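Local coordinates for protein DNMT2 (Spodoptera frugiperda, PDB 4H0N) that probably transfers a methyl group from S-adenosyl-L-methionine to a cytosine in the anticodon loop of tRNA(Asp), and also methylates cytosine in DNA, at residues A[7-12]-A[31-36]; A[116-121]-A[161-166]; A[235-240]-A[310-315]. The protein carries 3 engineered substitutions. One frame throughout, in Å; residues are numbered along the deposited sequence.

Contact 1. Residues A[7-12]-A[31-36]; sequences LELYSG and AAVDIN. With SAH (S-adenosyl-L-homocysteine), chain E.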
# COMPACT_ATOMS: atom_id res chain seq x y z
N LEU A 7 -5.81 12.96 -11.22
CA LEU A 7 -6.98 12.39 -10.59
C LEU A 7 -6.51 11.19 -9.79
O LEU A 7 -5.92 10.26 -10.33
CB LEU A 7 -8.00 11.96 -11.63
CG LEU A 7 -9.26 11.33 -11.04
CD1 LEU A 7 -9.83 12.22 -9.95
CD2 LEU A 7 -10.28 11.07 -12.14
N GLU A 8 -6.77 11.23 -8.48
CA GLU A 8 -6.30 10.19 -7.59
C GLU A 8 -7.48 9.34 -7.11
O GLU A 8 -8.24 9.75 -6.24
CB GLU A 8 -5.59 10.83 -6.40
CG GLU A 8 -4.95 9.86 -5.43
CD GLU A 8 -4.44 10.58 -4.20
OE1 GLU A 8 -3.72 9.95 -3.40
OE2 GLU A 8 -4.76 11.78 -4.04
N LEU A 9 -7.63 8.15 -7.70
CA LEU A 9 -8.76 7.28 -7.41
C LEU A 9 -8.44 6.25 -6.35
O LEU A 9 -7.33 5.73 -6.29
CB LEU A 9 -9.19 6.55 -8.67
CG LEU A 9 -9.55 7.42 -9.86
CD1 LEU A 9 -9.98 6.54 -11.02
CD2 LEU A 9 -10.64 8.41 -9.46
N TYR A 10 -9.44 5.94 -5.52
CA TYR A 10 -9.24 5.09 -4.36
C TYR A 10 -8.11 5.68 -3.53
O TYR A 10 -7.17 4.99 -3.14
CB TYR A 10 -8.92 3.66 -4.78
CG TYR A 10 -9.85 3.12 -5.85
CD1 TYR A 10 -9.51 3.17 -7.19
CD2 TYR A 10 -11.08 2.56 -5.51
CE1 TYR A 10 -10.35 2.68 -8.17
CE2 TYR A 10 -11.93 2.06 -6.48
CZ TYR A 10 -11.56 2.12 -7.81
OH TYR A 10 -12.40 1.63 -8.80
N SER A 11 -8.24 6.98 -3.26
CA SER A 11 -7.17 7.79 -2.68
C SER A 11 -6.69 7.32 -1.31
O SER A 11 -5.52 7.53 -0.97
CB SER A 11 -7.61 9.26 -2.61
OG SER A 11 -8.76 9.40 -1.80
N GLY A 12 -7.57 6.70 -0.54
CA GLY A 12 -7.24 6.23 0.80
C GLY A 12 -6.74 7.35 1.69
O GLY A 12 -7.34 8.42 1.75
N ALA A 31 -8.07 16.35 -7.85
CA ALA A 31 -9.17 15.60 -7.27
C ALA A 31 -8.72 14.24 -6.73
O ALA A 31 -7.92 13.55 -7.38
CB ALA A 31 -10.29 15.42 -8.28
N ALA A 32 -9.23 13.89 -5.55
CA ALA A 32 -9.01 12.58 -4.96
C ALA A 32 -10.37 12.01 -4.59
O ALA A 32 -11.19 12.71 -3.99
CB ALA A 32 -8.13 12.70 -3.74
N VAL A 33 -10.62 10.75 -4.94
CA VAL A 33 -11.94 10.16 -4.78
C VAL A 33 -11.91 8.90 -3.92
O VAL A 33 -11.23 7.93 -4.25
CB VAL A 33 -12.57 9.82 -6.14
CG1 VAL A 33 -13.92 9.17 -5.95
CG2 VAL A 33 -12.69 11.07 -7.01
N ASP A 34 -12.66 8.92 -2.83
CA ASP A 34 -12.75 7.78 -1.93
C ASP A 34 -14.05 7.86 -1.15
O ASP A 34 -14.49 8.95 -0.77
CB ASP A 34 -11.55 7.76 -0.98
CG ASP A 34 -11.41 6.44 -0.23
OD1 ASP A 34 -10.32 5.84 -0.28
OD2 ASP A 34 -12.40 6.01 0.41
N ILE A 35 -14.67 6.71 -0.89
CA ILE A 35 -15.96 6.67 -0.20
C ILE A 35 -15.82 6.38 1.29
O ILE A 35 -16.83 6.25 1.99
CB ILE A 35 -16.90 5.60 -0.79
CG1 ILE A 35 -16.27 4.21 -0.66
CG2 ILE A 35 -17.24 5.93 -2.24
CD1 ILE A 35 -17.14 3.10 -1.18
N ASN A 36 -14.59 6.26 1.78
CA ASN A 36 -14.38 5.97 3.20
C ASN A 36 -14.17 7.23 4.04
O ASN A 36 -13.17 7.93 3.89
CB ASN A 36 -13.21 5.01 3.40
CG ASN A 36 -13.14 4.49 4.82
OD1 ASN A 36 -12.32 4.95 5.62
ND2 ASN A 36 -14.01 3.55 5.15
N SAH E . -3.90 3.70 -2.01
CA SAH E . -4.77 4.25 -0.98
CB SAH E . -5.97 3.33 -0.66
CG SAH E . -6.08 2.01 -1.40
SD SAH E . -7.14 0.84 -0.51
C SAH E . -4.00 4.63 0.29
O SAH E . -4.49 4.47 1.41
OXT SAH E . -2.87 5.11 0.23
C5' SAH E . -8.59 1.22 -1.54
C4' SAH E . -9.50 2.30 -0.96
O4' SAH E . -10.43 2.70 -1.95
C3' SAH E . -10.32 1.85 0.24
O3' SAH E . -9.88 2.53 1.40
C2' SAH E . -11.76 2.21 -0.07
O2' SAH E . -12.31 3.04 0.93
C1' SAH E . -11.70 2.97 -1.38
N9 SAH E . -12.78 2.55 -2.31
C8 SAH E . -13.23 1.28 -2.53
N7 SAH E . -14.22 1.32 -3.45
C5 SAH E . -14.41 2.61 -3.82
C6 SAH E . -15.28 3.21 -4.72
N6 SAH E . -16.16 2.48 -5.41
N1 SAH E . -15.24 4.58 -4.89
C2 SAH E . -14.34 5.34 -4.18
N3 SAH E . -13.48 4.74 -3.29
C4 SAH E . -13.51 3.39 -3.11
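Leu7, Glu8 and Leu9 run parallel to Ala31, Ala32 and Val33 as neighbouring strands of the central sheet, their axes 4.7 Å apart. Glu8 N donates to Ala31 O (2.8 Å), and Glu8 O accepts from Val33 N (2.9 Å). On one face Leu7 CD1 rests against Ala31 CB at 3.6 Å, while Leu9 lies beside Val33, both pointing the same way. On the other face the extended Glu8 side chain passes Ala32 CB, and its carboxylate is bonded to Tyr43 OH and His17 N. This strand part is buried throughout. Farther on the packing opens: Ile35 and Asn36, partly exposed, do not touch 7-12 and line the cofactor instead. Asp34 stands at the divide, its CG anti to the backbone N (chi1 -167°). OD1 receives Gly12 N at 2.9 Å on its anti side, 22° out of the carboxylate plane. OD2 accepts from the ribose O2' of S-adenosyl-L-homocysteine (3.0 Å) and from Asn36 N, closing an Asx turn. With an alanine here, Gly12 N and the ribose hydroxyl would probably lose their shared anchor, and the loop ahead of helix 37-46 its Asx turn. A beta-alpha-beta unit with a glycine loop after its first strand and an acidic residue gripping the ribose after its second is the cofactor-binding signature of class I methyltransferases.

Contact 2. Residues A[116-121]-A[161-166]; sequences LMENVK and RYYCTA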
# COMPACT_ATOMS: atom_id res chain seq x y z
N LEU A 116 -1.16 5.39 -13.76
CA LEU A 116 -0.40 4.48 -12.90
C LEU A 116 -1.35 3.76 -11.97
O LEU A 116 -2.09 4.40 -11.22
CB LEU A 116 0.67 5.22 -12.09
CG LEU A 116 1.64 4.35 -11.28
CD1 LEU A 116 2.99 5.05 -11.20
CD2 LEU A 116 1.13 4.03 -9.88
N MET A 117 -1.32 2.43 -12.00
CA MET A 117 -2.15 1.64 -11.11
C MET A 117 -1.34 0.66 -10.27
O MET A 117 -0.49 -0.05 -10.79
CB MET A 117 -3.21 0.88 -11.90
CG MET A 117 -3.98 -0.15 -11.08
SD MET A 117 -4.78 -1.42 -12.09
CE MET A 117 -3.48 -1.77 -13.27
N GLU A 118 -1.62 0.63 -8.97
CA GLU A 118 -1.15 -0.45 -8.09
C GLU A 118 -2.25 -1.50 -7.92
O GLU A 118 -3.44 -1.17 -7.95
CB GLU A 118 -0.73 0.10 -6.73
CG GLU A 118 -0.24 -0.98 -5.77
CD GLU A 118 -0.14 -0.51 -4.33
OE1 GLU A 118 0.57 0.49 -4.08
OE2 GLU A 118 -0.76 -1.15 -3.45
N ASN A 119 -1.86 -2.75 -7.75
CA ASN A 119 -2.83 -3.82 -7.58
C ASN A 119 -2.26 -4.95 -6.72
O ASN A 119 -1.11 -4.88 -6.31
CB ASN A 119 -3.28 -4.34 -8.94
CG ASN A 119 -4.78 -4.51 -9.03
OD1 ASN A 119 -5.38 -5.27 -8.27
ND2 ASN A 119 -5.40 -3.79 -9.96
N VAL A 120 -3.07 -5.97 -6.44
CA VAL A 120 -2.60 -7.07 -5.61
C VAL A 120 -1.73 -8.01 -6.42
O VAL A 120 -1.81 -8.04 -7.65
CB VAL A 120 -3.75 -7.89 -5.00
CG1 VAL A 120 -4.50 -7.08 -3.95
CG2 VAL A 120 -4.70 -8.38 -6.09
N LYS A 121 -0.89 -8.78 -5.73
CA LYS A 121 -0.15 -9.84 -6.37
C LYS A 121 -1.16 -10.81 -6.94
O LYS A 121 -2.11 -11.21 -6.27
CB LYS A 121 0.73 -10.56 -5.34
CG LYS A 121 1.98 -11.22 -5.92
CD LYS A 121 1.64 -12.45 -6.75
CE LYS A 121 2.74 -12.77 -7.75
NZ LYS A 121 2.24 -13.70 -8.81
N ARG A 161 3.63 -6.27 -4.97
CA ARG A 161 2.46 -5.68 -5.60
C ARG A 161 2.61 -5.64 -7.12
O ARG A 161 3.72 -5.62 -7.66
CB ARG A 161 2.25 -4.26 -5.09
CG ARG A 161 1.89 -4.16 -3.62
CD ARG A 161 0.59 -4.88 -3.37
NE ARG A 161 -0.08 -4.40 -2.16
CZ ARG A 161 0.07 -4.95 -0.96
NH1 ARG A 161 0.87 -5.99 -0.79
NH2 ARG A 161 -0.59 -4.45 0.09
N TYR A 162 1.47 -5.63 -7.80
CA TYR A 162 1.42 -5.47 -9.24
C TYR A 162 1.38 -3.98 -9.57
O TYR A 162 0.71 -3.21 -8.89
CB TYR A 162 0.18 -6.15 -9.81
CG TYR A 162 -0.14 -5.79 -11.24
CD1 TYR A 162 0.35 -6.55 -12.29
CD2 TYR A 162 -0.94 -4.69 -11.55
CE1 TYR A 162 0.06 -6.23 -13.61
CE2 TYR A 162 -1.23 -4.36 -12.85
CZ TYR A 162 -0.74 -5.13 -13.88
OH TYR A 162 -1.03 -4.80 -15.18
N TYR A 163 2.09 -3.59 -10.62
CA TYR A 163 2.03 -2.21 -11.11
C TYR A 163 1.93 -2.15 -12.62
O TYR A 163 2.48 -2.99 -13.33
CB TYR A 163 3.25 -1.41 -10.67
CG TYR A 163 3.38 -1.27 -9.18
CD1 TYR A 163 2.74 -0.24 -8.50
CD2 TYR A 163 4.15 -2.17 -8.44
CE1 TYR A 163 2.87 -0.10 -7.13
CE2 TYR A 163 4.27 -2.04 -7.07
CZ TYR A 163 3.64 -1.00 -6.43
OH TYR A 163 3.76 -0.86 -5.06
N CYS A 164 1.21 -1.15 -13.10
CA CYS A 164 1.14 -0.88 -14.52
C CYS A 164 1.33 0.61 -14.78
O CYS A 164 0.56 1.44 -14.28
CB CYS A 164 -0.19 -1.35 -15.09
SG CYS A 164 -0.37 -1.08 -16.86
N THR A 165 2.37 0.96 -15.53
CA THR A 165 2.55 2.33 -15.97
C THR A 165 2.09 2.43 -17.42
O THR A 165 2.77 1.96 -18.33
CB THR A 165 4.01 2.80 -15.84
OG1 THR A 165 4.89 1.79 -16.35
CG2 THR A 165 4.36 3.05 -14.38
N ALA A 166 0.91 3.02 -17.63
CA ALA A 166 0.32 3.11 -18.96
C ALA A 166 0.39 4.54 -19.47
O ALA A 166 0.25 5.49 -18.70
CB ALA A 166 -1.12 2.63 -18.93
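Leu116 to Asn119 pair antiparallel with Tyr162 to Thr165, the directions of strand segments 116-119 and 161-166 being 166° apart, with Met117-Cys164 and Asn119-Tyr162 forming the hydrogen-bonded pairs and Leu116-Thr165 and Glu118-Tyr163 the non-hydrogen-bonded ones. Met117, bent at its thioether (chi3 43°), brings CE to the edge of the Tyr162 ring, 3.5 Å from Tyr162 CE2, and also against Cys164 CB at 3.8 Å. Asn119 CB touches Tyr162 CD2 on the same face. The Asn119 amide serves its own segment: OD1 accepts from Val120 N at 3.0 Å, and ND2 makes a weak bond to Met117 SD. Tyr162 OH is bonded to Glu145, and Phe132 of helix 127-138 packs on Met117 and Cys164. On the opposite face Glu118 lies alongside Tyr163, its CG 3.5 Å from Tyr163 CE1. Glu118 OE2 then meets Arg161 NE at the guanidinium edge in a long salt bridge of 3.6 Å; with carboxylate and guanidinium planes 75° apart, the groups do not lie flat against each other. Helix 321-332 covers this face at Leu116, Tyr163 and Thr165. Strand 161-168, antiparallel beside 114-119, is the reversed strand that marks the class I methyltransferase sheet. Glu118, Asn119 and Val120 match the Glu-Asn-Val motif of C5-cytosine methyltransferases; the Val120 side chain lies about 4 Å, between nearest atoms, from that of Cys79, probably the catalytic cysteine.

Contact 3. Residues A[235-240]-A[310-315]; sequences KAYTHY and QCYRLL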
# COMPACT_ATOMS: atom_id res chain seq x y z
N LYS A 235 -4.22 -5.03 7.03
CA LYS A 235 -5.22 -4.34 7.84
C LYS A 235 -5.52 -5.11 9.12
O LYS A 235 -6.06 -4.55 10.08
CB LYS A 235 -6.51 -4.12 7.04
CG LYS A 235 -6.82 -5.21 6.04
CD LYS A 235 -8.31 -5.53 6.02
CE LYS A 235 -8.78 -5.93 4.63
NZ LYS A 235 -9.68 -4.90 4.04
N ALA A 236 -5.15 -6.38 9.13
CA ALA A 236 -5.43 -7.25 10.27
C ALA A 236 -4.27 -7.28 11.27
O ALA A 236 -4.27 -8.09 12.19
CB ALA A 236 -5.76 -8.65 9.80
N TYR A 237 -3.30 -6.39 11.08
CA TYR A 237 -2.17 -6.29 12.00
C TYR A 237 -2.69 -5.89 13.38
O TYR A 237 -3.44 -4.92 13.51
CB TYR A 237 -1.15 -5.27 11.48
CG TYR A 237 0.16 -5.19 12.25
CD1 TYR A 237 0.97 -6.31 12.41
CD2 TYR A 237 0.61 -3.98 12.78
CE1 TYR A 237 2.17 -6.23 13.09
CE2 TYR A 237 1.80 -3.90 13.46
CZ TYR A 237 2.58 -5.02 13.62
OH TYR A 237 3.78 -4.93 14.30
N THR A 238 -2.29 -6.66 14.40
CA THR A 238 -2.76 -6.54 15.79
C THR A 238 -4.17 -7.09 16.05
O THR A 238 -4.65 -7.04 17.18
CB THR A 238 -2.64 -5.11 16.41
OG1 THR A 238 -3.78 -4.32 16.04
CG2 THR A 238 -1.35 -4.40 15.97
N HIS A 239 -4.83 -7.61 15.01
CA HIS A 239 -6.11 -8.31 15.16
C HIS A 239 -5.82 -9.78 15.41
O HIS A 239 -6.46 -10.44 16.23
CB HIS A 239 -6.93 -8.24 13.88
CG HIS A 239 -7.55 -6.91 13.59
ND1 HIS A 239 -8.54 -6.75 12.64
CD2 HIS A 239 -7.32 -5.68 14.11
CE1 HIS A 239 -8.90 -5.48 12.59
NE2 HIS A 239 -8.17 -4.81 13.47
N TYR A 240 -4.87 -10.29 14.62
CA TYR A 240 -4.46 -11.68 14.67
C TYR A 240 -2.95 -11.69 14.66
O TYR A 240 -2.32 -10.67 14.36
CB TYR A 240 -5.00 -12.45 13.47
CG TYR A 240 -6.48 -12.24 13.27
CD1 TYR A 240 -7.40 -12.88 14.09
CD2 TYR A 240 -6.95 -11.40 12.27
CE1 TYR A 240 -8.76 -12.68 13.91
CE2 TYR A 240 -8.31 -11.20 12.08
CZ TYR A 240 -9.21 -11.84 12.91
OH TYR A 240 -10.57 -11.65 12.73
N GLN A 310 -8.21 1.50 13.75
CA GLN A 310 -8.48 2.24 12.54
C GLN A 310 -7.20 2.55 11.81
O GLN A 310 -7.13 2.45 10.60
CB GLN A 310 -9.11 3.58 12.87
CG GLN A 310 -10.50 3.84 12.36
CD GLN A 310 -11.45 4.22 13.49
OE1 GLN A 310 -12.62 4.50 13.26
NE2 GLN A 310 -10.93 4.25 14.72
N CYS A 311 -6.20 2.95 12.56
CA CYS A 311 -4.87 3.32 12.04
C CYS A 311 -4.25 2.17 11.26
O CYS A 311 -3.81 2.35 10.12
CB CYS A 311 -3.92 3.68 13.19
SG CYS A 311 -4.12 5.34 13.88
N TYR A 312 -4.21 1.01 11.89
CA TYR A 312 -3.62 -0.17 11.27
C TYR A 312 -4.40 -0.65 10.05
O TYR A 312 -3.81 -1.07 9.06
CB TYR A 312 -3.42 -1.28 12.31
CG TYR A 312 -2.31 -0.95 13.29
CD1 TYR A 312 -1.00 -0.79 12.86
CD2 TYR A 312 -2.58 -0.76 14.65
CE1 TYR A 312 0.01 -0.47 13.73
CE2 TYR A 312 -1.56 -0.44 15.53
CZ TYR A 312 -0.27 -0.29 15.06
OH TYR A 312 0.75 0.02 15.91
N ARG A 313 -5.73 -0.55 10.10
CA ARG A 313 -6.54 -0.86 8.93
C ARG A 313 -6.19 0.05 7.75
O ARG A 313 -5.95 -0.42 6.64
CB ARG A 313 -8.03 -0.79 9.24
CG ARG A 313 -8.90 -1.22 8.06
CD ARG A 313 -10.38 -0.99 8.32
NE ARG A 313 -10.71 0.43 8.40
CZ ARG A 313 -10.86 1.23 7.35
NH1 ARG A 313 -10.70 0.76 6.12
NH2 ARG A 313 -11.16 2.51 7.53
N LEU A 314 -6.16 1.36 8.00
CA LEU A 314 -5.81 2.35 6.97
C LEU A 314 -4.38 2.19 6.44
O LEU A 314 -4.15 2.31 5.23
CB LEU A 314 -5.97 3.78 7.51
CG LEU A 314 -7.38 4.24 7.86
CD1 LEU A 314 -7.36 5.60 8.55
CD2 LEU A 314 -8.23 4.28 6.61
N LEU A 315 -3.44 1.93 7.34
CA LEU A 315 -2.04 1.72 6.97
C LEU A 315 -1.87 0.46 6.13
O LEU A 315 -1.10 0.45 5.17
CB LEU A 315 -1.16 1.63 8.22
CG LEU A 315 -0.52 2.91 8.74
CD1 LEU A 315 -1.52 4.04 8.86
CD2 LEU A 315 0.13 2.66 10.09
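Lys235 starts the contact by laying its CB against the backbone of Arg313, 3.8 Å from Arg313 O, and beside the first part of the arginine side chain. The segment follows the Cys-Phe-Thr motif characteristic of Dnmt2 enzymes and soon folds into a type II beta turn, which packs on helix 308-316. The two charged ends lead away from the contact, and Lys235 NZ stays 6.1 Å from Arg313 NH1. Arg313 reaches instead to Asn36, with which its NH2 makes a weak hydrogen bond. The CB of Ala236 points away from the helix, but its O accepts from His239 N at 2.9 Å and so closes the turn. Tyr237 and Thr238 are its corners, and both direct their side chains at Tyr312. Tyr237, its CG anti to the backbone N (chi1 -172°), sets a ring edge to the Tyr312 face in an offset edge-to-face pair, with centroids 5.4 Å apart and planes at 75°. The closest atoms of the two rings are Tyr237 CD2 and Tyr312 CD1, at 3.6 Å. Both phenols are pinned at their far ends: Tyr237 OH is bonded to Ser246 O and Phe285 N, Tyr312 OH to Phe285 O, which probably limits any slide of one ring along the other. Thr238 divides its two branches. Its OG1 donates to Tyr237 O at 2.6 Å and is also bonded to Lys309 NZ, while its methyl CG2 makes a CH-pi contact over one face of Tyr312, 4.2 Å from the ring centroid and 19° off the normal.

In the fold
Contact 1 closes the shortest loop, the crossover from strand 4-9 through helix 15-23 to strand 27-33. Contact 2 follows, bridging the chain between strands 114-119 and 161-168, a return that includes helix 127-138 and strand 141-148. Contact 3 closes last and spans the longest interval, from the loop at 235-240 to helix 308-316. The three lie in series, none nested in or crossing another. Contacts 1 and 2 sit in the same mixed sheet, their centres 16 Å apart with strand 72-75 between them. Contact 3 ties the region around 222-248 to the helix leading back to the cofactor, and meets contact 1 through Asn36 and Arg313.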